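Local coordinates for binding domain (Hc) of Paraclostridial Mosquitocidal Protein 1 (Paraclostridium bifermentans, PDB 6HOX) that serves as the receptor-binding domain of a botulinum-like neurotoxin that specifically targets Anopheles mosquitoes, and probably directs the toxin to host nerve cells, at residues R99-D104 and N212-Q217; K142-I147 and N194-I199; S246-D251 and Y328-D333. All coordinates share one frame; numbering follows the deposited sequence.

The three contacts illustrate how the chemistry of a contact follows its place in a two-domain fold. Contacts 1 and 2 both lie in the N-terminal, concanavalin-like half, their nearest atoms about 13 Å apart, whereas contact 3 belongs to the C-terminal trefoil half. None of the three holds the same elements as another. Contact 1, partly buried, is polar: amides and one carboxylate meet both directly, by one weak bond, and through waters. Contact 2 lies on the surface and combines aliphatic packing with a long salt bridge. Contact 3, also partly buried, is the one made by backbone hydrogen bonds, with an apolar pair alongside more polar side chains.

Contact 1 (R99-D104 and N212-Q217); sequences RLNKND and NRNKNQ
Asn101 faces Asn214 through a water rather than directly: its OD1 stands 4.3 Å from Asn214 ND2, and water 2 bonds to both. The rotation of the Asn101 amide is set at its other end, where ND2 donates to Arg99 O (2.9 Å) nearly straight, at 166°, and in the amide plane; the same nitrogen also donates to water 1. Two residues on, Asn103 meets Asn214 with its backbone, Asn103 O lying 3.3 Å from Asn214 CB, while Asn103 CB rests against the amide of Asn214. These loops continue neighbouring strands of the concanavalin-like sandwich: 99-104 follows strand 89-96, the loop at 212-217 leads into strand 218-227, and the two strands pair antiparallel. Asp104 makes the direct polar link. Its OD1 receives a weak hydrogen bond from Asn214 ND2, short at 2.7 Å but bent to 129°, with the carboxylate and amide planes turned 51° apart. OD2 is used within the segment, met from above the carboxylate plane by Asn101 N at 3.1 Å. With CG anti to the backbone N, Asn214 extends its amide across to Asp104 while OD1 takes Asn216 N at 3.0 Å in an Asx turn. Waters 1 and 3 connect the carboxylate of Asp104 to the amide of Gln217, whose NE2 also bonds Tyr112. Asp107 accepts from the backbone nitrogens of Arg213 and Asn214 and so fixes the start of this loop.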
loop_
_atom_site.group_PDB
_atom_site.type_symbol
_atom_site.label_atom_id
_atom_site.label_comp_id
_atom_site.label_asym_id
_atom_site.label_seq_id
_atom_site.Cartn_x
_atom_site.Cartn_y
_atom_site.Cartn_z
ATOM N N ARG A 99 -8.654 -0.123 -6.587
ATOM C CA ARG A 99 -9.131 -1.465 -6.374
ATOM C C ARG A 99 -10.081 -1.858 -7.501
ATOM O O ARG A 99 -11.009 -1.132 -7.850
ATOM C CB ARG A 99 -9.889 -1.630 -5.056
ATOM C CG ARG A 99 -10.011 -3.090 -4.649
ATOM C CD ARG A 99 -11.336 -3.376 -3.994
ATOM N NE ARG A 99 -12.424 -3.229 -4.941
ATOM C CZ ARG A 99 -13.450 -2.415 -4.770
ATOM N NH1 ARG A 99 -13.584 -1.758 -3.634
ATOM N NH2 ARG A 99 -14.336 -2.262 -5.737
ATOM N N LEU A 100 -9.814 -3.042 -8.031
ATOM C CA LEU A 100 -10.594 -3.659 -9.065
ATOM C C LEU A 100 -12.094 -3.451 -8.843
ATOM O O LEU A 100 -12.644 -3.849 -7.808
ATOM C CB LEU A 100 -10.287 -5.153 -9.035
ATOM C CG LEU A 100 -10.839 -5.921 -10.228
ATOM C CD1 LEU A 100 -10.183 -5.429 -11.515
ATOM C CD2 LEU A 100 -10.659 -7.420 -10.025
ATOM N N ASN A 101 -12.758 -2.905 -9.852
ATOM C CA ASN A 101 -14.164 -2.564 -9.764
ATOM C C ASN A 101 -14.844 -2.937 -11.088
ATOM O O ASN A 101 -14.167 -3.315 -12.051
ATOM C CB ASN A 101 -14.344 -1.093 -9.369
ATOM C CG ASN A 101 -13.654 -0.129 -10.308
ATOM O OD1 ASN A 101 -14.248 0.264 -11.303
ATOM N ND2 ASN A 101 -12.413 0.257 -10.002
ATOM N N LYS A 102 -16.181 -2.827 -11.111
ATOM C CA LYS A 102 -17.003 -3.219 -12.250
ATOM C C LYS A 102 -16.645 -2.357 -13.473
ATOM O O LYS A 102 -16.588 -2.867 -14.587
ATOM C CB LYS A 102 -18.486 -3.167 -11.868
ATOM C CG LYS A 102 -18.931 -4.332 -10.991
ATOM C CD LYS A 102 -20.300 -4.157 -10.356
ATOM C CE LYS A 102 -20.693 -5.329 -9.472
ATOM N NZ LYS A 102 -22.130 -5.282 -9.093
ATOM N N ASN A 103 -16.342 -1.070 -13.266
ATOM C CA ASN A 103 -15.978 -0.180 -14.385
ATOM C C ASN A 103 -14.745 -0.704 -15.135
ATOM O O ASN A 103 -14.644 -0.466 -16.340
ATOM C CB ASN A 103 -15.720 1.264 -13.959
ATOM C CG ASN A 103 -16.901 1.877 -13.250
ATOM O OD1 ASN A 103 -17.355 1.348 -12.235
ATOM N ND2 ASN A 103 -17.393 2.992 -13.760
ATOM N N ASP A 104 -13.843 -1.410 -14.432
ATOM C CA ASP A 104 -12.628 -1.960 -15.008
ATOM C C ASP A 104 -12.898 -3.126 -15.966
ATOM O O ASP A 104 -11.994 -3.512 -16.711
ATOM C CB ASP A 104 -11.670 -2.490 -13.948
ATOM C CG ASP A 104 -11.048 -1.421 -13.069
ATOM O OD1 ASP A 104 -10.894 -0.254 -13.542
ATOM O OD2 ASP A 104 -10.712 -1.774 -11.917
ATOM N N ASN A 212 -7.344 2.599 -22.319
ATOM C CA ASN A 212 -8.362 2.192 -21.352
ATOM C C ASN A 212 -9.721 2.811 -21.737
ATOM O O ASN A 212 -9.815 4.013 -21.958
ATOM C CB ASN A 212 -7.946 2.566 -19.927
ATOM C CG ASN A 212 -7.678 4.041 -19.747
ATOM O OD1 ASN A 212 -6.858 4.621 -20.461
ATOM N ND2 ASN A 212 -8.378 4.656 -18.805
ATOM N N ARG A 213 -10.768 1.979 -21.834
ATOM C CA ARG A 213 -12.126 2.487 -22.092
ATOM C C ARG A 213 -12.768 2.958 -20.780
ATOM O O ARG A 213 -13.671 3.803 -20.806
ATOM C CB ARG A 213 -12.973 1.432 -22.799
ATOM C CG ARG A 213 -12.635 1.266 -24.274
ATOM C CD ARG A 213 -13.360 0.076 -24.864
ATOM N NE ARG A 213 -12.602 -0.549 -25.941
ATOM C CZ ARG A 213 -11.481 -1.243 -25.765
ATOM N NH1 ARG A 213 -10.959 -1.360 -24.554
ATOM N NH2 ARG A 213 -10.878 -1.798 -26.800
ATOM N N ASN A 214 -12.293 2.434 -19.643
ATOM C CA ASN A 214 -12.748 2.893 -18.308
ATOM C C ASN A 214 -12.091 4.239 -17.994
ATOM O O ASN A 214 -10.963 4.277 -17.499
ATOM C CB ASN A 214 -12.439 1.885 -17.192
ATOM C CG ASN A 214 -12.762 2.426 -15.815
ATOM O OD1 ASN A 214 -13.425 3.448 -15.697
ATOM N ND2 ASN A 214 -12.268 1.782 -14.766
ATOM N N LYS A 215 -12.824 5.330 -18.224
ATOM C CA LYS A 215 -12.281 6.675 -18.125
ATOM C C LYS A 215 -12.368 7.209 -16.696
ATOM O O LYS A 215 -11.995 8.339 -16.443
ATOM C CB LYS A 215 -13.021 7.607 -19.086
ATOM C CG LYS A 215 -12.905 7.221 -20.558
ATOM C CD LYS A 215 -11.498 7.025 -21.062
ATOM C CE LYS A 215 -11.402 7.075 -22.573
ATOM N NZ LYS A 215 -10.083 6.596 -23.042
ATOM N N ASN A 216 -12.899 6.410 -15.773
ATOM C CA ASN A 216 -12.828 6.726 -14.363
ATOM C C ASN A 216 -11.465 6.297 -13.801
ATOM O O ASN A 216 -11.122 6.674 -12.707
ATOM C CB ASN A 216 -14.001 6.098 -13.614
ATOM C CG ASN A 216 -15.329 6.669 -14.068
ATOM O OD1 ASN A 216 -15.526 7.881 -14.038
ATOM N ND2 ASN A 216 -16.229 5.819 -14.524
ATOM N N GLN A 217 -10.686 5.515 -14.561
ATOM C CA GLN A 217 -9.385 5.050 -14.085
ATOM C C GLN A 217 -8.450 6.241 -13.870
ATOM O O GLN A 217 -8.450 7.231 -14.633
ATOM C CB GLN A 217 -8.761 4.053 -15.061
ATOM C CG GLN A 217 -7.506 3.362 -14.546
ATOM C CD GLN A 217 -7.709 2.559 -13.283
ATOM O OE1 GLN A 217 -8.157 3.076 -12.256
ATOM N NE2 GLN A 217 -7.295 1.306 -13.318
HETATM O O HOH W 1 -10.532 1.800 -11.786
HETATM O O HOH W 2 -13.147 3.153 -11.945
HETATM O O HOH W 3 -8.224 -0.761 -11.188
#

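Contact 2 (K142-I147 and N194-I199); sequences KIIDII and NELRGI
This is a surface contact, mostly aliphatic, in which Lys142, just before edge strand 143-147, and Ile144 on it meet Glu195 and Leu196 of a loop. Leu196 presses CD1 against both: it lies 3.3 Å from Lys142 CG, closer than two carbons normally pack, and 4.1 Å from Ile144 CD1. The Leu196 and Lys142 side chains lie alongside each other, pointing opposite ways, whereas Ile144 crosses Leu196 at a slant, touching it with the terminal methyl of its longer branch. Strand 143-147 is the edge strand of the five-stranded sheet of the concanavalin-like domain and pairs with strand 131-137; the loop leaves strand 186-192, at the margin of the nine-stranded sheet, so the contact joins the two sheets along one side. Lys142 starts with CG anti to the backbone N (chi1 -177°) and then bends at chi2 and chi3, which carries its chain over the backbone of Glu195, with CE 3.3 Å from Glu195 O. Its ammonium group finishes near the carboxylate in a long salt bridge, NZ to Glu195 OE1 at 4.0 Å. On the loop side, Arg197 NH1 donates to both Asn194 O (2.7 Å) and Leu196 O, bracing the loop, and Asp138 accepts from the backbone nitrogens of Lys142 and Arg197.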
loop_
_atom_site.group_PDB
_atom_site.type_symbol
_atom_site.label_atom_id
_atom_site.label_comp_id
_atom_site.label_asym_id
_atom_site.label_seq_id
_atom_site.Cartn_x
_atom_site.Cartn_y
_atom_site.Cartn_z
ATOM N N LYS A 142 11.201 -9.102 -32.002
ATOM C CA LYS A 142 11.321 -10.099 -30.925
ATOM C C LYS A 142 10.689 -9.499 -29.663
ATOM O O LYS A 142 10.998 -8.364 -29.329
ATOM C CB LYS A 142 12.797 -10.417 -30.672
ATOM C CG LYS A 142 13.090 -11.492 -29.636
ATOM C CD LYS A 142 13.217 -12.859 -30.225
ATOM C CE LYS A 142 14.397 -13.000 -31.155
ATOM N NZ LYS A 142 14.454 -14.374 -31.678
ATOM N N ILE A 143 9.804 -10.254 -28.999
ATOM C CA ILE A 143 9.047 -9.742 -27.866
ATOM C C ILE A 143 9.352 -10.578 -26.618
ATOM O O ILE A 143 9.401 -11.802 -26.690
ATOM C CB ILE A 143 7.544 -9.726 -28.188
ATOM C CG1 ILE A 143 7.227 -8.638 -29.219
ATOM C CG2 ILE A 143 6.732 -9.570 -26.904
ATOM C CD1 ILE A 143 5.824 -8.698 -29.795
ATOM N N ILE A 144 9.570 -9.888 -25.492
ATOM C CA ILE A 144 9.614 -10.487 -24.162
ATOM C C ILE A 144 8.743 -9.635 -23.241
ATOM O O ILE A 144 8.883 -8.426 -23.201
ATOM C CB ILE A 144 11.072 -10.629 -23.687
ATOM C CG1 ILE A 144 11.676 -11.899 -24.293
ATOM C CG2 ILE A 144 11.185 -10.623 -22.167
ATOM C CD1 ILE A 144 13.165 -11.938 -24.261
ATOM N N ASP A 145 7.813 -10.282 -22.538
ATOM C CA ASP A 145 7.016 -9.602 -21.569
ATOM C C ASP A 145 6.921 -10.427 -20.274
ATOM O O ASP A 145 7.132 -11.654 -20.252
ATOM C CB ASP A 145 5.655 -9.199 -22.151
ATOM C CG ASP A 145 4.976 -10.276 -22.963
ATOM O OD1 ASP A 145 5.188 -11.452 -22.638
ATOM O OD2 ASP A 145 4.246 -9.923 -23.914
ATOM N N ILE A 146 6.670 -9.699 -19.179
ATOM C CA ILE A 146 6.286 -10.268 -17.927
ATOM C C ILE A 146 4.867 -9.752 -17.659
ATOM O O ILE A 146 4.602 -8.552 -17.725
ATOM C CB ILE A 146 7.302 -9.925 -16.819
ATOM C CG1 ILE A 146 8.678 -10.504 -17.145
ATOM C CG2 ILE A 146 6.809 -10.395 -15.451
ATOM C CD1 ILE A 146 9.785 -10.067 -16.218
ATOM N N ILE A 147 3.943 -10.681 -17.448
ATOM C CA ILE A 147 2.596 -10.350 -17.091
ATOM C C ILE A 147 2.362 -10.980 -15.719
ATOM O O ILE A 147 2.376 -12.192 -15.609
ATOM C CB ILE A 147 1.620 -10.834 -18.187
ATOM C CG1 ILE A 147 1.975 -10.207 -19.538
ATOM C CG2 ILE A 147 0.175 -10.548 -17.794
ATOM C CD1 ILE A 147 1.279 -10.809 -20.731
ATOM N N ASN A 194 18.481 -13.160 -23.645
ATOM C CA ASN A 194 19.638 -13.467 -24.502
ATOM C C ASN A 194 19.260 -13.432 -25.996
ATOM O O ASN A 194 20.127 -13.174 -26.823
ATOM C CB ASN A 194 20.304 -14.792 -24.103
ATOM C CG ASN A 194 19.457 -16.019 -24.357
ATOM O OD1 ASN A 194 18.421 -16.218 -23.728
ATOM N ND2 ASN A 194 19.901 -16.864 -25.274
ATOM N N GLU A 195 17.978 -13.614 -26.343
ATOM C CA GLU A 195 17.531 -13.616 -27.768
ATOM C C GLU A 195 17.235 -12.196 -28.275
ATOM O O GLU A 195 17.083 -11.981 -29.472
ATOM C CB GLU A 195 16.286 -14.478 -27.934
ATOM C CG GLU A 195 16.542 -15.947 -27.656
ATOM C CD GLU A 195 17.381 -16.654 -28.713
ATOM O OE1 GLU A 195 17.525 -16.094 -29.811
ATOM O OE2 GLU A 195 17.867 -17.795 -28.442
ATOM N N LEU A 196 17.164 -11.233 -27.354
ATOM C CA LEU A 196 16.709 -9.896 -27.658
ATOM C C LEU A 196 17.910 -9.075 -28.126
ATOM O O LEU A 196 18.980 -9.182 -27.572
ATOM C CB LEU A 196 16.092 -9.296 -26.390
ATOM C CG LEU A 196 14.824 -8.472 -26.584
ATOM C CD1 LEU A 196 13.774 -9.259 -27.346
ATOM C CD2 LEU A 196 14.275 -8.027 -25.233
ATOM N N ARG A 197 17.715 -8.259 -29.159
ATOM C CA ARG A 197 18.734 -7.321 -29.543
ATOM C C ARG A 197 18.320 -5.950 -28.992
ATOM O O ARG A 197 17.861 -5.852 -27.826
ATOM C CB ARG A 197 18.999 -7.488 -31.040
ATOM C CG ARG A 197 19.544 -8.869 -31.388
ATOM C CD ARG A 197 20.811 -9.212 -30.596
ATOM N NE ARG A 197 21.356 -10.545 -30.849
ATOM C CZ ARG A 197 21.308 -11.571 -29.996
ATOM N NH1 ARG A 197 20.772 -11.431 -28.792
ATOM N NH2 ARG A 197 21.796 -12.744 -30.356
ATOM N N GLY A 198 18.512 -4.904 -29.786
ATOM C CA GLY A 198 18.370 -3.536 -29.298
ATOM C C GLY A 198 16.911 -3.123 -29.195
ATOM O O GLY A 198 16.099 -3.451 -30.053
ATOM N N ILE A 199 16.592 -2.377 -28.135
ATOM C CA ILE A 199 15.260 -1.817 -27.931
ATOM C C ILE A 199 15.336 -0.283 -27.908
ATOM O O ILE A 199 14.326 0.370 -27.702
ATOM C CB ILE A 199 14.621 -2.370 -26.644
ATOM C CG1 ILE A 199 15.347 -1.924 -25.372
ATOM C CG2 ILE A 199 14.487 -3.877 -26.718
ATOM C CD1 ILE A 199 14.482 -2.035 -24.128
#

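Contact 3 (S246-D251 and Y328-D333); sequences SNILRD and YVRKND
Ile248 lays its CG2 methyl over one face of the Arg330 guanidinium and, nearer the backbone, lies 4.1 Å from CG of the same Arg330 side chain. The methyl stands anti to the carbonyl carbon, because CG1 takes the place between backbone N and carbonyl (chi1 67°); it also approaches CB of Tyr328. Arg330 itself is extended from CG to NE. That nitrogen donates to water 4, which Asn247 N reaches more weakly, and its guanidinium forms a salt bridge with Asp326. Alongside these side chains the backbones run antiparallel and join in a single bridge, with Ile248 and Arg330 as a non-hydrogen-bonded pair. The flanking bonds are both nearly straight: Lys331 N to Asn247 O at 2.8 Å (168°) and Leu249 N to Val329 O at 2.9 Å (166°). Close CA-H...O contacts accompany them, one from Arg330 CA to Asn247 O at 3.3 Å. Leu249 brings CD1 to CG1 of Val329, 3.9 Å away, in an apolar contact. Farther out, Lys331 NZ passes 3.8 Å from Asn247 OD1, but its hydrogen-bond partner is Asn378. The bridge runs straight into a type II turn from Arg330 to Asp333, whose second residue, Lys331, gives one of the cross bonds, and Arg330 N bonds Asp333 OD2 at 2.9 Å, from above the carboxylate plane. Within the C-terminal trefoil domain, 246-251 lies between helix 233-241 and strand 263-267, while the loop at 328-333 leads into strand 333-339; Leu372 of strand 369-373 packs against both Leu249 and Val329.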
loop_
_atom_site.group_PDB
_atom_site.type_symbol
_atom_site.label_atom_id
_atom_site.label_comp_id
_atom_site.label_asym_id
_atom_site.label_seq_id
_atom_site.Cartn_x
_atom_site.Cartn_y
_atom_site.Cartn_z
ATOM N N SER A 246 12.103 5.647 8.430
ATOM C CA SER A 246 11.625 6.408 9.574
ATOM C C SER A 246 10.765 5.523 10.484
ATOM O O SER A 246 10.450 4.376 10.175
ATOM C CB SER A 246 10.884 7.628 9.129
ATOM O OG SER A 246 9.612 7.265 8.628
ATOM N N ASN A 247 10.376 6.089 11.622
ATOM C CA ASN A 247 9.662 5.356 12.652
ATOM C C ASN A 247 8.154 5.617 12.563
ATOM O O ASN A 247 7.430 5.229 13.458
ATOM C CB ASN A 247 10.242 5.691 14.025
ATOM C CG ASN A 247 11.613 5.082 14.188
ATOM O OD1 ASN A 247 11.878 3.996 13.667
ATOM N ND2 ASN A 247 12.503 5.791 14.863
ATOM N N ILE A 248 7.683 6.251 11.481
ATOM C CA ILE A 248 6.262 6.513 11.327
ATOM C C ILE A 248 5.561 5.176 11.063
ATOM O O ILE A 248 6.097 4.310 10.371
ATOM C CB ILE A 248 5.974 7.543 10.219
ATOM C CG1 ILE A 248 6.337 6.990 8.840
ATOM C CG2 ILE A 248 6.647 8.878 10.524
ATOM C CD1 ILE A 248 6.125 7.953 7.705
ATOM N N LEU A 249 4.378 5.008 11.650
ATOM C CA LEU A 249 3.519 3.887 11.328
ATOM C C LEU A 249 2.757 4.216 10.039
ATOM O O LEU A 249 2.819 5.323 9.516
ATOM C CB LEU A 249 2.575 3.618 12.510
ATOM C CG LEU A 249 3.259 3.088 13.771
ATOM C CD1 LEU A 249 2.257 2.940 14.905
ATOM C CD2 LEU A 249 3.947 1.767 13.489
ATOM N N ARG A 250 2.017 3.239 9.543
ATOM C CA ARG A 250 1.357 3.312 8.265
ATOM C C ARG A 250 -0.118 2.951 8.404
ATOM O O ARG A 250 -0.514 2.167 9.277
ATOM C CB ARG A 250 2.024 2.329 7.294
ATOM C CG ARG A 250 3.484 2.637 7.027
ATOM C CD ARG A 250 3.622 3.636 5.913
ATOM N NE ARG A 250 5.006 4.045 5.763
ATOM C CZ ARG A 250 5.385 5.081 5.045
ATOM N NH1 ARG A 250 4.522 5.653 4.226
ATOM N NH2 ARG A 250 6.615 5.545 5.156
ATOM N N ASP A 251 -0.920 3.529 7.513
ATOM C CA ASP A 251 -2.279 3.094 7.323
ATOM C C ASP A 251 -2.317 1.937 6.316
ATOM O O ASP A 251 -1.306 1.530 5.759
ATOM C CB ASP A 251 -3.207 4.257 6.954
ATOM C CG ASP A 251 -3.024 4.859 5.573
ATOM O OD1 ASP A 251 -2.452 4.178 4.688
ATOM O OD2 ASP A 251 -3.476 6.012 5.393
ATOM N N TYR A 328 1.781 12.892 12.751
ATOM C CA TYR A 328 2.119 11.514 12.405
ATOM C C TYR A 328 2.255 10.660 13.654
ATOM O O TYR A 328 2.804 11.121 14.630
ATOM C CB TYR A 328 3.417 11.454 11.612
ATOM C CG TYR A 328 3.321 12.199 10.313
ATOM C CD1 TYR A 328 2.488 11.751 9.309
ATOM C CD2 TYR A 328 4.021 13.370 10.109
ATOM C CE1 TYR A 328 2.396 12.418 8.103
ATOM C CE2 TYR A 328 3.931 14.060 8.917
ATOM C CZ TYR A 328 3.119 13.579 7.910
ATOM O OH TYR A 328 3.009 14.244 6.721
ATOM N N VAL A 329 1.780 9.412 13.553
ATOM C CA VAL A 329 1.926 8.423 14.594
ATOM C C VAL A 329 3.236 7.694 14.347
ATOM O O VAL A 329 3.480 7.229 13.252
ATOM C CB VAL A 329 0.750 7.432 14.636
ATOM C CG1 VAL A 329 0.857 6.497 15.835
ATOM C CG2 VAL A 329 -0.577 8.157 14.625
ATOM N N ARG A 330 4.068 7.623 15.389
ATOM C CA ARG A 330 5.322 6.915 15.330
ATOM C C ARG A 330 5.299 5.715 16.273
ATOM O O ARG A 330 4.616 5.698 17.307
ATOM C CB ARG A 330 6.481 7.860 15.652
ATOM C CG ARG A 330 6.695 8.925 14.582
ATOM C CD ARG A 330 7.761 9.922 14.971
ATOM N NE ARG A 330 7.948 10.945 13.942
ATOM C CZ ARG A 330 7.140 11.974 13.714
ATOM N NH1 ARG A 330 6.108 12.225 14.504
ATOM N NH2 ARG A 330 7.354 12.740 12.660
ATOM N N LYS A 331 6.063 4.708 15.858
ATOM C CA LYS A 331 6.354 3.502 16.584
ATOM C C LYS A 331 6.703 3.844 18.037
ATOM O O LYS A 331 7.571 4.654 18.263
ATOM C CB LYS A 331 7.540 2.841 15.869
ATOM C CG LYS A 331 7.963 1.497 16.407
ATOM C CD LYS A 331 9.343 1.068 15.953
ATOM C CE LYS A 331 9.522 1.033 14.458
ATOM N NZ LYS A 331 10.799 0.369 14.104
ATOM N N ASN A 332 5.964 3.245 18.979
ATOM C CA ASN A 332 6.114 3.342 20.429
ATOM C C ASN A 332 5.427 4.570 21.034
ATOM O O ASN A 332 5.580 4.814 22.232
ATOM C CB ASN A 332 7.564 3.284 20.905
ATOM C CG ASN A 332 8.269 2.011 20.495
ATOM O OD1 ASN A 332 9.469 2.038 20.234
ATOM N ND2 ASN A 332 7.541 0.903 20.431
ATOM N N ASP A 333 4.612 5.286 20.262
ATOM C CA ASP A 333 3.843 6.410 20.813
ATOM C C ASP A 333 2.750 5.868 21.734
ATOM O O ASP A 333 2.140 4.855 21.422
ATOM C CB ASP A 333 3.171 7.246 19.724
ATOM C CG ASP A 333 4.107 8.195 18.992
ATOM O OD1 ASP A 333 5.288 8.297 19.401
ATOM O OD2 ASP A 333 3.629 8.838 18.023
HETATM O O HOH W 4 9.908 9.308 12.346
#